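Local structure of 2,3,4,5-tetrahydropyridine-2,6-dicarboxylate N-succinyltransferase (2RIJ) at residues T84-L87 with E88-D91; P135-V138 with E139-Y142. The protein probably catalyses the succinyl-CoA-dependent conversion of cyclic tetrahydrodipicolinate into acyclic N-succinyl-L-2-amino-6-oxopimelate, the first step of the succinylase route from tetrahydrodipicolinate towards lysine. All blocks are in the same frame, centred on the assembly; numbering follows the deposited sequence.

Interaction 1: residues T84-L87 with E88-D91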
ATOM      1  N   THR A  84      14.439  62.561  23.181  1.00 23.96           N
ATOM      2  CA  THR A  84      13.249  63.134  23.833  1.00 25.07           C
ATOM      3  C   THR A  84      13.078  64.555  23.394  1.00 24.36           C
ATOM      4  O   THR A  84      14.048  65.313  23.357  1.00 23.66           O
ATOM      5  CB  THR A  84      13.421  63.114  25.390  1.00 25.99           C
ATOM      6  OG1 THR A  84      13.462  61.767  25.821  1.00 27.99           O
ATOM      7  CG2 THR A  84      12.286  63.844  26.127  1.00 27.39           C
ATOM      8  N   LEU A  85      11.842  64.915  23.062  1.00 23.65           N
ATOM      9  CA  LEU A  85      11.481  66.275  22.697  1.00 24.07           C
ATOM     10  C   LEU A  85      11.167  67.119  23.942  1.00 25.61           C
ATOM     11  O   LEU A  85      10.472  66.675  24.867  1.00 22.04           O
ATOM     12  CB  LEU A  85      10.263  66.288  21.764  1.00 24.19           C
ATOM     13  CG  LEU A  85      10.550  65.783  20.357  1.00 24.97           C
ATOM     14  CD1 LEU A  85       9.247  65.254  19.772  1.00 28.58           C
ATOM     15  CD2 LEU A  85      11.189  66.944  19.493  1.00 23.22           C
ATOM     16  N   LYS A  86      11.730  68.320  23.949  1.00 24.79           N
ATOM     17  CA  LYS A  86      11.382  69.393  24.875  1.00 25.22           C
ATOM     18  C   LYS A  86      10.432  70.366  24.176  1.00 24.32           C
ATOM     19  O   LYS A  86      10.400  70.429  22.940  1.00 22.77           O
ATOM     20  CB  LYS A  86      12.660  70.113  25.312  1.00 26.55           C
ATOM     21  CG  LYS A  86      13.601  69.182  26.028  1.00 27.77           C
ATOM     22  CD  LYS A  86      14.796  69.885  26.556  1.00 32.38           C
ATOM     23  CE  LYS A  86      15.510  68.994  27.529  1.00 37.23           C
ATOM     24  NZ  LYS A  86      16.690  69.642  28.127  1.00 56.31           N
ATOM     25  N   LEU A  87       9.714  71.173  24.956  1.00 24.88           N
ATOM     26  CA  LEU A  87       8.810  72.173  24.366  1.00 25.39           C
ATOM     27  C   LEU A  87       9.562  73.091  23.412  1.00 24.52           C
ATOM     28  O   LEU A  87       9.054  73.441  22.358  1.00 25.17           O
ATOM     29  CB  LEU A  87       8.093  73.006  25.424  1.00 27.02           C
ATOM     30  CG  LEU A  87       6.949  73.916  24.956  1.00 28.64           C
ATOM     31  CD1 LEU A  87       5.943  73.131  24.158  1.00 30.91           C
ATOM     32  CD2 LEU A  87       6.304  74.643  26.192  1.00 26.74           C
ATOM     33  N   GLU A  88      10.771  73.482  23.786  1.00 24.03           N
ATOM     34  CA  GLU A  88      11.575  74.382  22.970  1.00 27.59           C
ATOM     35  C   GLU A  88      11.835  73.836  21.573  1.00 23.67           C
ATOM     36  O   GLU A  88      11.908  74.602  20.597  1.00 22.63           O
ATOM     37  CB  GLU A  88      12.884  74.698  23.698  1.00 26.35           C
ATOM     38  CG  GLU A  88      13.826  73.554  23.889  1.00 33.22           C
ATOM     39  CD  GLU A  88      14.918  73.880  24.896  1.00 39.61           C
ATOM     40  OE1 GLU A  88      15.889  74.602  24.530  1.00 52.46           O
ATOM     41  OE2 GLU A  88      14.787  73.424  26.059  1.00 47.92           O
ATOM     42  N   ASP A  89      11.956  72.505  21.477  1.00 25.99           N
ATOM     43  CA  ASP A  89      12.176  71.820  20.208  1.00 24.23           C
ATOM     44  C   ASP A  89      10.949  71.966  19.318  1.00 24.15           C
ATOM     45  O   ASP A  89      11.068  72.230  18.117  1.00 23.22           O
ATOM     46  CB  ASP A  89      12.476  70.339  20.424  1.00 23.21           C
ATOM     47  CG  ASP A  89      13.695  70.086  21.311  1.00 25.75           C
ATOM     48  OD1 ASP A  89      14.688  70.867  21.281  1.00 25.54           O
ATOM     49  OD2 ASP A  89      13.641  69.069  22.043  1.00 22.04           O
ATOM     50  N   ILE A  90       9.775  71.821  19.923  1.00 24.76           N
ATOM     51  CA  ILE A  90       8.513  71.926  19.199  0.50 24.54           C
ATOM     52  C   ILE A  90       8.314  73.365  18.733  1.00 23.84           C
ATOM     53  O   ILE A  90       7.950  73.609  17.577  1.00 24.72           O
ATOM     54  CB  ILE A  90       7.332  71.446  20.078  0.50 25.58           C
ATOM     55  CG1 ILE A  90       7.459  69.936  20.323  0.50 26.65           C
ATOM     56  CG2 ILE A  90       6.029  71.761  19.406  0.50 22.43           C
ATOM     57  CD1 ILE A  90       7.026  69.474  21.695  0.50 24.13           C
ATOM     58  N   ASP A  91       8.576  74.326  19.627  1.00 22.98           N
ATOM     59  CA  ASP A  91       8.436  75.745  19.283  1.00 25.30           C
ATOM     60  C   ASP A  91       9.443  76.186  18.197  1.00 25.44           C
ATOM     61  O   ASP A  91       9.095  76.941  17.276  1.00 26.92           O
ATOM     62  CB  ASP A  91       8.578  76.605  20.533  1.00 27.52           C
ATOM     63  CG  ASP A  91       7.361  76.516  21.441  1.00 32.72           C
ATOM     64  OD1 ASP A  91       6.225  76.304  20.944  1.00 34.54           O
ATOM     65  OD2 ASP A  91       7.553  76.677  22.661  1.00 30.87           O
TER
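Lys86 and Asp89 meet at the N-terminus of helix 87-96, where Lys86 holds the N-cap position and the Asp89 carboxylate reaches back over the first turn to the backbone of the incoming loop. The CB of Asp89 packs against the methyl CD2 of Leu85 at 3.7 Å. With CG set beside its own backbone N (chi1 -58°), the carboxylate swings back toward the start of the helix. There Asp89 OD2 accepts from Lys86 N at 2.8 Å in a nearly straight bond (172° at the hydrogen), the N-H coming in from above the carboxylate plane. The other oxygen, OD1, forms a salt bridge with Arg70, so both ends of this buried carboxylate are held and its rotation should be fixed. Lys86 O in turn accepts from Asp89 N at 3.0 Å, tying the same two residues a second time. On the outer surface the extended Lys86 chain runs alongside Glu88, its CD 3.6 Å from Glu88 OE2, although the ammonium itself makes no salt bridge to that carboxylate. A straighter i to i+4 helical bond runs from Asp91 N to Leu87 O, 2.9 Å, while Asp91 OD2 rests 3.6 Å from Leu87 CG and its OD1 pairs with Lys116.

Interaction 2: residues P135-V138 with E139-Y142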
ATOM      1  N   PRO A 135      18.169  47.171  15.204  1.00 25.96           N
ATOM      2  CA  PRO A 135      17.694  48.211  16.089  1.00 25.79           C
ATOM      3  C   PRO A 135      18.540  48.287  17.353  1.00 26.67           C
ATOM      4  O   PRO A 135      18.978  47.266  17.870  1.00 25.28           O
ATOM      5  CB  PRO A 135      16.252  47.772  16.420  1.00 26.62           C
ATOM      6  CG  PRO A 135      16.212  46.298  16.137  1.00 25.29           C
ATOM      7  CD  PRO A 135      17.168  46.095  15.005  1.00 28.56           C
ATOM      8  N   LEU A 136      18.754  49.499  17.848  1.00 26.77           N
ATOM      9  CA  LEU A 136      19.480  49.683  19.082  1.00 25.82           C
ATOM     10  C   LEU A 136      18.614  50.136  20.226  1.00 25.03           C
ATOM     11  O   LEU A 136      19.093  50.326  21.337  1.00 23.43           O
ATOM     12  CB  LEU A 136      20.583  50.681  18.834  1.00 25.87           C
ATOM     13  CG  LEU A 136      21.538  50.279  17.711  1.00 31.01           C
ATOM     14  CD1 LEU A 136      22.455  51.431  17.450  1.00 30.67           C
ATOM     15  CD2 LEU A 136      22.295  49.024  18.117  1.00 30.56           C
ATOM     16  N   SER A 137      17.332  50.344  19.959  1.00 25.22           N
ATOM     17  CA  SER A 137      16.439  50.910  20.965  1.00 23.49           C
ATOM     18  C   SER A 137      15.053  50.349  20.806  1.00 24.68           C
ATOM     19  O   SER A 137      14.685  49.911  19.723  1.00 23.09           O
ATOM     20  CB  SER A 137      16.400  52.438  20.881  1.00 25.42           C
ATOM     21  OG  SER A 137      15.917  52.941  19.645  1.00 23.45           O
ATOM     22  N   VAL A 138      14.280  50.402  21.887  1.00 23.51           N
ATOM     23  CA  VAL A 138      12.853  50.124  21.838  1.00 23.21           C
ATOM     24  C   VAL A 138      12.181  51.031  20.802  1.00 22.54           C
ATOM     25  O   VAL A 138      11.372  50.582  19.994  1.00 22.45           O
ATOM     26  CB  VAL A 138      12.185  50.286  23.201  1.00 23.06           C
ATOM     27  CG1 VAL A 138      10.675  50.046  23.071  1.00 23.99           C
ATOM     28  CG2 VAL A 138      12.818  49.305  24.235  1.00 27.27           C
ATOM     29  N   GLU A 139      12.534  52.301  20.818  1.00 22.36           N
ATOM     30  CA  GLU A 139      11.951  53.270  19.906  1.00 23.75           C
ATOM     31  C   GLU A 139      12.171  52.888  18.428  1.00 23.08           C
ATOM     32  O   GLU A 139      11.259  53.018  17.601  1.00 23.35           O
ATOM     33  CB  GLU A 139      12.533  54.676  20.188  1.00 25.75           C
ATOM     34  CG  GLU A 139      12.167  55.275  21.565  1.00 28.40           C
ATOM     35  CD  GLU A 139      13.177  54.998  22.696  1.00 30.40           C
ATOM     36  OE1 GLU A 139      13.870  53.936  22.720  1.00 29.18           O
ATOM     37  OE2 GLU A 139      13.242  55.850  23.610  1.00 29.89           O
ATOM     38  N   SER A 140      13.399  52.500  18.070  1.00 22.72           N
ATOM     39  CA  SER A 140      13.683  52.136  16.692  1.00 23.08           C
ATOM     40  C   SER A 140      13.042  50.792  16.316  1.00 21.77           C
ATOM     41  O   SER A 140      12.610  50.629  15.194  1.00 21.21           O
ATOM     42  CB  SER A 140      15.168  52.154  16.362  1.00 23.53           C
ATOM     43  OG  SER A 140      15.846  51.134  17.027  1.00 26.93           O
ATOM     44  N   ILE A 141      12.935  49.854  17.257  1.00 23.92           N
ATOM     45  CA  ILE A 141      12.183  48.621  17.002  1.00 24.33           C
ATOM     46  C   ILE A 141      10.745  48.981  16.615  1.00 22.39           C
ATOM     47  O   ILE A 141      10.193  48.454  15.642  1.00 21.52           O
ATOM     48  CB  ILE A 141      12.110  47.659  18.240  1.00 28.07           C
ATOM     49  CG1 ILE A 141      13.491  47.146  18.604  1.00 27.53           C
ATOM     50  CG2 ILE A 141      11.171  46.465  17.922  1.00 29.34           C
ATOM     51  CD1 ILE A 141      13.589  46.530  19.995  1.00 28.26           C
ATOM     52  N   TYR A 142      10.139  49.879  17.371  1.00 21.10           N
ATOM     53  CA  TYR A 142       8.743  50.271  17.092  1.00 21.99           C
ATOM     54  C   TYR A 142       8.600  50.996  15.742  1.00 19.45           C
ATOM     55  O   TYR A 142       7.647  50.718  14.977  1.00 22.47           O
ATOM     56  CB  TYR A 142       8.163  51.074  18.247  1.00 22.39           C
ATOM     57  CG  TYR A 142       7.474  50.224  19.284  1.00 17.62           C
ATOM     58  CD1 TYR A 142       8.183  49.629  20.294  1.00 20.39           C
ATOM     59  CD2 TYR A 142       6.110  49.941  19.180  1.00 25.05           C
ATOM     60  CE1 TYR A 142       7.558  48.824  21.219  1.00 19.06           C
ATOM     61  CE2 TYR A 142       5.478  49.140  20.108  1.00 23.18           C
ATOM     62  CZ  TYR A 142       6.207  48.602  21.128  1.00 23.20           C
ATOM     63  OH  TYR A 142       5.606  47.793  22.067  1.00 22.75           O
TER
HETATM   64  O   HOH W   1      14.966  52.153  24.439  1.00 34.28           O
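A serine capping box opens helix 138-149: Ser137 is the N-cap, and its hydroxyl oxygen accepts from the backbone of Ser140 three residues on. The bond from Ser140 N to Ser137 OG is 3.0 Å long, with 157° at the hydrogen. Ser137 carries OG between its backbone N and carbonyl carbon (chi1 62°), which turns the oxygen in over the first turn. The reciprocal half of the box, Ser137 N to Ser140 OG, is weak at 3.4 Å. Glu80, at the start of strand 80-84, binds both hydroxyls from outside, OE2 at Ser137 and OE1 at Ser140, and OE1 also takes Leu136 N. One carboxylate thus clasps the cap and the loop before it, joining the helix start to the sheet.

Beyond the cap the ordinary helical bonds begin, Ile141 N to Ser137 O and Tyr142 N to Val138 O. Pro135 turns its ring back on the helix, and its CB lies 3.6 Å from Ile141 CG1, so the loop closes over the apolar side of the first turn. Ile141 continues that side onto Ala163 and Leu166 of helix 163-166. On another side of the turn Val138 and Tyr142 run side by side, with Val138 CG1 3.8 Å from CD1 of the Tyr142 ring; the same ring edge faces Val138 O in plane. Glu139 bends at chi2 (92°), folding its carboxylate back toward the helix start, where a water accepts from Val138 N and donates to Glu139 OE1 at 2.7 Å.

Overall arrangement
Interactions 1 and 2 both start helices of the N-terminal region, 87-96 and 138-149, each entered from a loop that follows a strand of the same antiparallel sheet; their centres lie 21 Å apart, and they do not touch. Interaction 1 sits farther from the centre of the chain and is richer in charge: a carboxylate three residues after the N-cap grips main chain, and salt bridges to Arg70 and Lys116 bind the turn to its surroundings. In interaction 2 neutral hydroxyls do the capping, and the carboxylate arrives from strand 80-84, whose far end runs into interaction 1. Both bury apolar residues, but residues 135-142 add the proline-isoleucine and valine-tyrosine contacts.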